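Long-range contacts in putative lipoprotein (Parabacteroides distasonis ATCC 8503, PDB 3JX8), which is of unconfirmed function but is probably a lipid-anchored surface protein involved in adhesion or lipid binding: residues S108-K113 with N129-G134; N150-D155 with E170-G175; L98-T103 with R119-M124. All coordinates share one frame; numbering follows the deposited sequence.

Contact 1: residues S108-K113 with N129-G134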
loop_
_atom_site.group_PDB
_atom_site.type_symbol
_atom_site.label_atom_id
_atom_site.label_comp_id
_atom_site.label_asym_id
_atom_site.label_seq_id
_atom_site.Cartn_x
_atom_site.Cartn_y
_atom_site.Cartn_z
ATOM N N SER A 108 -1.824 0.524 -21.885
ATOM C CA SER A 108 -3.178 0.933 -21.731
ATOM C C SER A 108 -4.116 -0.219 -22.088
ATOM O O SER A 108 -4.002 -0.826 -23.135
ATOM C CB SER A 108 -3.397 2.162 -22.592
ATOM O OG SER A 108 -4.758 2.420 -22.734
ATOM N N PHE A 109 -5.000 -0.569 -21.182
ATOM C CA PHE A 109 -5.913 -1.667 -21.378
ATOM C C PHE A 109 -7.321 -1.108 -21.387
ATOM O O PHE A 109 -7.737 -0.530 -20.389
ATOM C CB PHE A 109 -5.742 -2.670 -20.261
ATOM C CG PHE A 109 -6.526 -3.906 -20.463
ATOM C CD1 PHE A 109 -7.893 -3.922 -20.210
ATOM C CD2 PHE A 109 -5.909 -5.066 -20.912
ATOM C CE1 PHE A 109 -8.634 -5.092 -20.363
ATOM C CE2 PHE A 109 -6.648 -6.235 -21.107
ATOM C CZ PHE A 109 -8.023 -6.242 -20.843
ATOM N N ILE A 110 -8.051 -1.286 -22.490
ATOM C CA ILE A 110 -9.355 -0.627 -22.716
ATOM C C ILE A 110 -10.447 -1.601 -23.130
ATOM O O ILE A 110 -10.244 -2.380 -24.064
ATOM C CB ILE A 110 -9.228 0.455 -23.832
ATOM C CG1 ILE A 110 -8.142 1.473 -23.416
ATOM C CG2 ILE A 110 -10.557 1.167 -24.082
ATOM C CD1 ILE A 110 -7.900 2.608 -24.428
ATOM N N ILE A 111 -11.585 -1.564 -22.432
ATOM C CA ILE A 111 -12.803 -2.301 -22.792
ATOM C C ILE A 111 -13.827 -1.245 -23.182
ATOM O O ILE A 111 -14.098 -0.337 -22.382
ATOM C CB ILE A 111 -13.367 -3.121 -21.616
ATOM C CG1 ILE A 111 -12.335 -4.119 -21.132
ATOM C CG2 ILE A 111 -14.665 -3.815 -22.016
ATOM C CD1 ILE A 111 -12.873 -5.084 -20.097
ATOM N N SER A 112 -14.390 -1.351 -24.395
ATOM C CA SER A 112 -15.252 -0.286 -24.923
ATOM C C SER A 112 -16.726 -0.590 -25.093
ATOM O O SER A 112 -17.511 0.340 -25.185
ATOM C CB SER A 112 -14.724 0.202 -26.272
ATOM O OG SER A 112 -13.563 0.987 -26.100
ATOM N N LYS A 113 -17.094 -1.866 -25.139
ATOM C CA LYS A 113 -18.474 -2.264 -25.383
ATOM C C LYS A 113 -19.179 -2.580 -24.087
ATOM O O LYS A 113 -18.506 -2.792 -23.073
ATOM C CB LYS A 113 -18.501 -3.489 -26.303
ATOM C CG LYS A 113 -17.863 -3.223 -27.664
ATOM C CD LYS A 113 -18.053 -4.396 -28.606
ATOM C CE LYS A 113 -17.308 -4.205 -29.940
ATOM N NZ LYS A 113 -17.807 -5.168 -30.988
ATOM N N ASN A 129 -2.589 2.532 -17.605
ATOM C CA ASN A 129 -4.005 2.780 -17.382
ATOM C C ASN A 129 -4.918 1.643 -17.823
ATOM O O ASN A 129 -4.602 0.894 -18.765
ATOM C CB ASN A 129 -4.456 4.095 -18.008
ATOM C CG ASN A 129 -4.253 4.141 -19.488
ATOM O OD1 ASN A 129 -3.137 4.256 -19.935
ATOM N ND2 ASN A 129 -5.336 4.126 -20.262
ATOM N N VAL A 130 -5.990 1.455 -17.067
ATOM C CA VAL A 130 -7.098 0.612 -17.459
ATOM C C VAL A 130 -8.312 1.499 -17.541
ATOM O O VAL A 130 -8.578 2.281 -16.602
ATOM C CB VAL A 130 -7.325 -0.490 -16.452
ATOM C CG1 VAL A 130 -8.501 -1.375 -16.862
ATOM C CG2 VAL A 130 -6.025 -1.272 -16.270
ATOM N N GLU A 131 -9.033 1.404 -18.663
ATOM C CA GLU A 131 -10.271 2.133 -18.876
ATOM C C GLU A 131 -11.407 1.230 -19.275
ATOM O O GLU A 131 -11.359 0.573 -20.330
ATOM C CB GLU A 131 -10.099 3.179 -19.962
ATOM C CG GLU A 131 -8.899 4.044 -19.760
ATOM C CD GLU A 131 -8.878 5.249 -20.696
ATOM O OE1 GLU A 131 -9.830 5.428 -21.512
ATOM O OE2 GLU A 131 -7.897 6.023 -20.588
ATOM N N LEU A 132 -12.426 1.177 -18.427
ATOM C CA LEU A 132 -13.671 0.502 -18.737
ATOM C C LEU A 132 -14.586 1.584 -19.274
ATOM O O LEU A 132 -15.261 2.283 -18.522
ATOM C CB LEU A 132 -14.245 -0.195 -17.497
ATOM C CG LEU A 132 -13.259 -1.121 -16.779
ATOM C CD1 LEU A 132 -13.933 -1.879 -15.617
ATOM C CD2 LEU A 132 -12.625 -2.067 -17.741
ATOM N N ARG A 133 -14.552 1.776 -20.584
ATOM C CA ARG A 133 -15.308 2.859 -21.212
ATOM C C ARG A 133 -16.748 2.507 -21.426
ATOM O O ARG A 133 -17.596 3.377 -21.410
ATOM C CB ARG A 133 -14.691 3.256 -22.548
ATOM C CG ARG A 133 -13.284 3.762 -22.399
ATOM C CD ARG A 133 -12.711 4.169 -23.732
ATOM N NE ARG A 133 -11.417 4.836 -23.572
ATOM C CZ ARG A 133 -10.577 5.127 -24.574
ATOM N NH1 ARG A 133 -10.869 4.788 -25.826
ATOM N NH2 ARG A 133 -9.423 5.749 -24.333
ATOM N N GLY A 134 -17.028 1.243 -21.654
ATOM C CA GLY A 134 -18.395 0.825 -21.926
ATOM C C GLY A 134 -19.166 0.652 -20.640
ATOM O O GLY A 134 -18.572 0.608 -19.560
HETATM O O HOH W 1 -16.529 -1.317 -20.799
HETATM O O HOH W 2 -13.756 3.618 -26.792
#
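The carbonyl oxygen of Ile111 is gripped by several donors: the N-H of Arg133 reaches it at 2.8 Å from N to O, that of Gly134 makes a longer, weak bond, and a water donates a third. That water also accepts weakly from Gly134 N, so it bridges the two segments where they leave the sheet. Upstream the strands 108-111 and 129-132 run parallel, their axes 6° apart, with Phe109 N bonded to Asn129 O, Glu131 N to Phe109 O at 2.9 Å, and Ile111 N to Glu131 O.

On the face carrying Ile110 and Glu131, the arginine chain, extended from CG to NE, crosses the isoleucine at a slant and sets CD1 of Ile110 over one guanidinium face, 3.5 Å from Arg133 NH2. The group is held at its rim: NE and NH2 both bond Glu131 OE1, NE at 2.7 Å in a salt bridge, which should fix the rotation of the guanidinium. Asn129 ND2 gives Ser108 OG only a weak, bent bond (125° at hydrogen). On the buried face, Ile111 and Leu132 lie alongside each other, CD1 to CD2 3.8 Å.

The two strands are the same wall of adjacent turns of a parallel beta-solenoid. Strand 33-38 flanks 108-111, and strand 150-153 flanks 129-132; beneath, strands 100-104 and 120-125 pack against Phe109, Val130 and Leu132.

Contact 2: residues N150-D155 with E170-G175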
loop_
_atom_site.group_PDB
_atom_site.type_symbol
_atom_site.label_atom_id
_atom_site.label_comp_id
_atom_site.label_asym_id
_atom_site.label_seq_id
_atom_site.Cartn_x
_atom_site.Cartn_y
_atom_site.Cartn_z
ATOM N N ASN A 150 -3.342 4.834 -13.438
ATOM C CA ASN A 150 -4.763 4.965 -13.121
ATOM C C ASN A 150 -5.716 3.956 -13.728
ATOM O O ASN A 150 -5.419 3.334 -14.757
ATOM C CB ASN A 150 -5.244 6.337 -13.498
ATOM C CG ASN A 150 -5.216 6.541 -14.935
ATOM O OD1 ASN A 150 -4.137 6.585 -15.514
ATOM N ND2 ASN A 150 -6.401 6.678 -15.559
ATOM N N ILE A 151 -6.841 3.784 -13.045
ATOM C CA ILE A 151 -7.966 2.977 -13.512
ATOM C C ILE A 151 -9.164 3.901 -13.515
ATOM O O ILE A 151 -9.349 4.654 -12.552
ATOM C CB ILE A 151 -8.270 1.823 -12.560
ATOM C CG1 ILE A 151 -7.036 0.901 -12.411
ATOM C CG2 ILE A 151 -9.495 1.056 -13.031
ATOM C CD1 ILE A 151 -7.221 -0.285 -11.431
ATOM N N ILE A 152 -9.943 3.876 -14.596
ATOM C CA ILE A 152 -11.185 4.630 -14.706
ATOM C C ILE A 152 -12.284 3.721 -15.236
ATOM O O ILE A 152 -12.097 3.041 -16.251
ATOM C CB ILE A 152 -11.074 5.920 -15.587
ATOM C CG1 ILE A 152 -12.459 6.568 -15.704
ATOM C CG2 ILE A 152 -10.549 5.621 -16.961
ATOM C CD1 ILE A 152 -12.478 8.086 -16.017
ATOM N N ALA A 153 -13.416 3.685 -14.544
ATOM C CA ALA A 153 -14.597 2.959 -15.013
ATOM C C ALA A 153 -15.651 4.017 -15.231
ATOM O O ALA A 153 -16.153 4.607 -14.272
ATOM C CB ALA A 153 -15.050 1.917 -14.004
ATOM N N LYS A 154 -15.988 4.264 -16.484
ATOM C CA LYS A 154 -16.849 5.379 -16.863
ATOM C C LYS A 154 -18.338 5.180 -16.697
ATOM O O LYS A 154 -19.075 6.152 -16.691
ATOM C CB LYS A 154 -16.568 5.779 -18.302
ATOM C CG LYS A 154 -15.161 6.310 -18.475
ATOM C CD LYS A 154 -14.941 6.940 -19.837
ATOM C CE LYS A 154 -13.620 7.731 -19.857
ATOM N NZ LYS A 154 -13.118 7.977 -21.249
ATOM N N ASP A 155 -18.800 3.958 -16.512
ATOM C CA ASP A 155 -20.240 3.722 -16.529
ATOM C C ASP A 155 -20.537 2.371 -15.930
ATOM O O ASP A 155 -20.608 1.355 -16.647
ATOM C CB ASP A 155 -20.704 3.780 -17.995
ATOM C CG ASP A 155 -22.213 3.607 -18.186
ATOM O OD1 ASP A 155 -22.987 3.407 -17.230
ATOM O OD2 ASP A 155 -22.608 3.659 -19.366
ATOM N N GLU A 170 -4.326 6.904 -9.158
ATOM C CA GLU A 170 -5.693 7.374 -9.176
ATOM C C GLU A 170 -6.705 6.330 -9.709
ATOM O O GLU A 170 -6.483 5.713 -10.759
ATOM C CB GLU A 170 -5.751 8.602 -10.045
ATOM C CG GLU A 170 -7.114 9.231 -10.056
ATOM C CD GLU A 170 -7.225 10.382 -11.035
ATOM O OE1 GLU A 170 -6.582 11.412 -10.746
ATOM O OE2 GLU A 170 -7.988 10.243 -12.044
ATOM N N ILE A 171 -7.792 6.136 -8.977
ATOM C CA ILE A 171 -8.903 5.336 -9.423
ATOM C C ILE A 171 -10.091 6.266 -9.471
ATOM O O ILE A 171 -10.327 7.012 -8.503
ATOM C CB ILE A 171 -9.212 4.162 -8.499
ATOM C CG1 ILE A 171 -7.979 3.273 -8.355
ATOM C CG2 ILE A 171 -10.430 3.360 -9.032
ATOM C CD1 ILE A 171 -8.145 2.103 -7.405
ATOM N N GLU A 172 -10.821 6.219 -10.594
ATOM C CA GLU A 172 -12.021 7.010 -10.802
ATOM C C GLU A 172 -13.175 6.136 -11.283
ATOM O O GLU A 172 -13.012 5.334 -12.217
ATOM C CB GLU A 172 -11.766 8.129 -11.804
ATOM C CG GLU A 172 -13.008 8.957 -12.090
ATOM C CD GLU A 172 -12.722 10.238 -12.904
ATOM O OE1 GLU A 172 -11.612 10.406 -13.431
ATOM O OE2 GLU A 172 -13.636 11.088 -13.000
ATOM N N VAL A 173 -14.341 6.300 -10.655
ATOM C CA VAL A 173 -15.501 5.461 -10.918
ATOM C C VAL A 173 -16.737 6.311 -11.008
ATOM O O VAL A 173 -16.928 7.245 -10.209
ATOM C CB VAL A 173 -15.685 4.306 -9.876
ATOM C CG1 VAL A 173 -14.517 3.349 -9.966
ATOM C CG2 VAL A 173 -15.872 4.815 -8.434
ATOM N N ILE A 174 -17.558 6.005 -12.009
ATOM C CA ILE A 174 -18.739 6.771 -12.345
ATOM C C ILE A 174 -19.877 5.792 -12.584
ATOM O O ILE A 174 -19.731 4.825 -13.329
ATOM C CB ILE A 174 -18.491 7.596 -13.637
ATOM C CG1 ILE A 174 -17.326 8.596 -13.423
ATOM C CG2 ILE A 174 -19.788 8.307 -14.108
ATOM C CD1 ILE A 174 -16.707 9.149 -14.743
ATOM N N GLY A 175 -21.001 6.025 -11.920
ATOM C CA GLY A 175 -22.188 5.195 -12.096
ATOM C C GLY A 175 -23.008 5.034 -10.837
ATOM O O GLY A 175 -23.190 5.988 -10.074
HETATM O O HOH W 3 -8.277 7.259 -13.384
#
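This is an in-register parallel strand pairing between successive turns of a right-handed beta-solenoid, consistent with the pectate-lyase-like clan to which the adhesin head domain belongs. Strands 150-153 and 170-174 have axes 4.7 Å apart and only 1° from parallel, and like positions stack: Ile151 on Ile171, Ala153 on Val173. The ladder is made by Ile151 N to Glu170 O, Glu172 N to Ile151 O (2.9 Å), Ala153 N to Glu172 O and Ile174 N to Ala153 O. The last of these is the most bent, 140° at hydrogen, near where the chain turns a corner at Lys154 and Asp155.

Ile151, Ala153, Ile171 and Val173 face the buried interior, where Cys143, Met145, Cys163 and Leu165 of strands 140-146 and 160-166 meet the two isoleucines. The other face is partly exposed. There the Ile152 and Glu172 side chains run alongside each other in the same direction; with CG1 of Ile152 anti to the backbone N (chi1 176°), CD1 comes within 3.6 Å of Glu172 OE1, an apolar methyl against a carboxylate. At the start of the pair one water ties three groups together, accepting from Asn150 ND2 at 2.9 Å and donating to Ile151 O and, at 3.3 Å, to Glu170 OE2.

Contact 3: residues L98-T103 with R119-M124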
loop_
_atom_site.group_PDB
_atom_site.type_symbol
_atom_site.label_atom_id
_atom_site.label_comp_id
_atom_site.label_asym_id
_atom_site.label_seq_id
_atom_site.Cartn_x
_atom_site.Cartn_y
_atom_site.Cartn_z
ATOM N N LEU A 98 -14.058 -12.213 -18.813
ATOM C CA LEU A 98 -12.804 -11.841 -18.159
ATOM C C LEU A 98 -13.047 -11.695 -16.670
ATOM O O LEU A 98 -13.626 -10.707 -16.218
ATOM C CB LEU A 98 -12.261 -10.539 -18.729
ATOM C CG LEU A 98 -10.951 -10.008 -18.130
ATOM C CD1 LEU A 98 -9.774 -11.010 -18.347
ATOM C CD2 LEU A 98 -10.683 -8.659 -18.738
ATOM N N LYS A 99 -12.621 -12.697 -15.922
ATOM C CA LYS A 99 -12.792 -12.709 -14.491
ATOM C C LYS A 99 -11.666 -11.976 -13.814
ATOM O O LYS A 99 -11.869 -11.386 -12.775
ATOM C CB LYS A 99 -12.803 -14.127 -13.942
ATOM C CG LYS A 99 -13.833 -15.029 -14.545
ATOM C CD LYS A 99 -13.850 -16.382 -13.838
ATOM C CE LYS A 99 -14.924 -17.293 -14.424
ATOM N NZ LYS A 99 -15.091 -18.502 -13.548
ATOM N N GLU A 100 -10.472 -12.053 -14.392
ATOM C CA GLU A 100 -9.307 -11.430 -13.784
ATOM C C GLU A 100 -8.266 -10.940 -14.790
ATOM O O GLU A 100 -7.795 -11.699 -15.659
ATOM C CB GLU A 100 -8.669 -12.380 -12.789
ATOM C CG GLU A 100 -7.656 -11.705 -11.955
ATOM C CD GLU A 100 -7.031 -12.623 -10.954
ATOM O OE1 GLU A 100 -7.775 -13.412 -10.354
ATOM O OE2 GLU A 100 -5.798 -12.554 -10.753
ATOM N N LEU A 101 -7.926 -9.665 -14.641
ATOM C CA LEU A 101 -6.903 -8.981 -15.388
ATOM C C LEU A 101 -5.747 -8.628 -14.430
ATOM O O LEU A 101 -5.938 -7.959 -13.405
ATOM C CB LEU A 101 -7.457 -7.687 -15.976
ATOM C CG LEU A 101 -6.414 -6.807 -16.678
ATOM C CD1 LEU A 101 -5.813 -7.565 -17.867
ATOM C CD2 LEU A 101 -7.013 -5.459 -17.117
ATOM N N ASN A 102 -4.555 -9.051 -14.813
ATOM C CA ASN A 102 -3.335 -8.701 -14.138
ATOM C C ASN A 102 -2.509 -8.009 -15.175
ATOM O O ASN A 102 -2.057 -8.645 -16.123
ATOM C CB ASN A 102 -2.646 -9.952 -13.610
ATOM C CG ASN A 102 -3.427 -10.586 -12.455
ATOM O OD1 ASN A 102 -3.586 -9.976 -11.408
ATOM N ND2 ASN A 102 -3.954 -11.784 -12.665
ATOM N N THR A 103 -2.381 -6.705 -15.033
ATOM C CA THR A 103 -1.655 -5.892 -15.957
ATOM C C THR A 103 -0.514 -5.129 -15.233
ATOM O O THR A 103 -0.695 -4.638 -14.097
ATOM C CB THR A 103 -2.615 -4.945 -16.692
ATOM O OG1 THR A 103 -1.896 -4.280 -17.721
ATOM C CG2 THR A 103 -3.230 -3.923 -15.790
ATOM N N ARG A 119 -18.201 -11.685 -11.526
ATOM C CA ARG A 119 -17.085 -11.070 -10.809
ATOM C C ARG A 119 -15.979 -10.722 -11.749
ATOM O O ARG A 119 -15.404 -11.615 -12.372
ATOM C CB ARG A 119 -16.513 -11.985 -9.730
ATOM C CG ARG A 119 -17.430 -12.067 -8.556
ATOM C CD ARG A 119 -17.023 -13.145 -7.565
ATOM N NE ARG A 119 -18.192 -13.589 -6.789
ATOM C CZ ARG A 119 -19.025 -14.568 -7.155
ATOM N NH1 ARG A 119 -18.829 -15.265 -8.278
ATOM N NH2 ARG A 119 -20.068 -14.869 -6.378
HETATM N N MSE A 120 -15.675 -9.430 -11.834
HETATM C CA MSE A 120 -14.515 -8.952 -12.556
HETATM C C MSE A 120 -13.499 -8.299 -11.592
HETATM O O MSE A 120 -13.818 -7.324 -10.888
HETATM C CB MSE A 120 -14.913 -7.987 -13.665
HETATM C CG MSE A 120 -13.696 -7.548 -14.511
HETATM SE SE MSE A 120 -14.139 -6.221 -15.832
HETATM C CE MSE A 120 -14.636 -7.495 -17.250
ATOM N N GLU A 121 -12.279 -8.832 -11.598
ATOM C CA GLU A 121 -11.170 -8.290 -10.810
ATOM C C GLU A 121 -10.074 -7.721 -11.705
ATOM O O GLU A 121 -9.499 -8.441 -12.531
ATOM C CB GLU A 121 -10.578 -9.397 -9.951
ATOM C CG GLU A 121 -9.476 -8.938 -9.026
ATOM C CD GLU A 121 -8.966 -10.055 -8.160
ATOM O OE1 GLU A 121 -9.792 -10.772 -7.565
ATOM O OE2 GLU A 121 -7.751 -10.233 -8.084
ATOM N N ILE A 122 -9.797 -6.434 -11.545
ATOM C CA ILE A 122 -8.713 -5.740 -12.252
ATOM C C ILE A 122 -7.559 -5.444 -11.292
ATOM O O ILE A 122 -7.757 -4.783 -10.254
ATOM C CB ILE A 122 -9.199 -4.414 -12.821
ATOM C CG1 ILE A 122 -10.379 -4.649 -13.744
ATOM C CG2 ILE A 122 -8.102 -3.707 -13.603
ATOM C CD1 ILE A 122 -10.693 -3.458 -14.538
ATOM N N ASN A 123 -6.369 -5.948 -11.627
ATOM C CA ASN A 123 -5.150 -5.721 -10.840
ATOM C C ASN A 123 -4.096 -5.085 -11.749
ATOM O O ASN A 123 -3.678 -5.685 -12.743
ATOM C CB ASN A 123 -4.606 -7.018 -10.268
ATOM C CG ASN A 123 -5.603 -7.741 -9.366
ATOM O OD1 ASN A 123 -6.093 -7.189 -8.382
ATOM N ND2 ASN A 123 -5.868 -8.998 -9.682
HETATM N N MSE A 124 -3.721 -3.855 -11.443
HETATM C CA MSE A 124 -2.681 -3.134 -12.159
HETATM C C MSE A 124 -1.470 -2.732 -11.283
HETATM O O MSE A 124 -1.651 -2.204 -10.186
HETATM C CB MSE A 124 -3.266 -1.884 -12.732
HETATM C CG MSE A 124 -2.197 -0.737 -12.860
HETATM SE SE MSE A 124 -2.655 0.036 -14.494
HETATM C CE MSE A 124 -1.216 -0.802 -15.622
HETATM O O HOH W 4 -5.933 -12.141 -7.478
#
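The amides of Asn102 and Asn123 are neighbours, their planes 15° apart, and Asn123 ND2 donates to Asn102 OD1 at 3.0 Å, tilted from the carbonyl plane. The same ND2 also bonds Glu121 OE2 at 2.8 Å, nearly straight and in its own amide plane, using the carboxylate's anti lone pair; the two bonds should fix the rotation of the amide. A matching link within the other strand runs from Asn102 ND2 to Glu100 OE2. Both glutamates point CG anti to the backbone N (chi1 -176° in Glu121), which stacks their carboxylates with planes 12° apart and brings Glu100 OE1 to 3.9 Å from Glu121 OE2. The asparagine N-H donors probably ease that like-charge contact.

Such a ladder of like residues on adjacent turns is a beta-solenoid feature; here strands 100-103 and 120-124 pair in parallel, with Leu101 N to Glu121 O and Thr103 N to Asn123 O (2.8 Å) among the backbone hydrogen bonds. On the inner face, CD2 of Leu101 meets CG2 of Ile122 at 4.1 Å, and Thr103 CG2 touches selenomethionine Met124 CB at 3.7 Å.

Farther out, Asn123 OD1 accepts from Asn144 ND2 on the neighbouring strand 140-146, continuing the ladder, while Asn102 packs on Met241 of the second subunit.

Overall arrangement
From the N terminus, contact 3 opens first at 98-103; after the turn, 108-113 opens contact 1. The chain comes round to close contact 3 at 119-124, then contact 1 at 129-134. The two therefore cross, their segments alternating, as when two faces of the same pair of solenoid turns are sewn in step. Contact 2 follows in series, opening at 150-155 and closing at 170-175. Contacts 1 and 2 belong to one stacked wall, where strand 129-132 directly neighbours 150-153; contact 3 lies in the facing wall. Between walls, Phe109 packs on Leu101 and Val130 on Ile122, while contact 2 reaches contact 3 through Ile151 and Ile122.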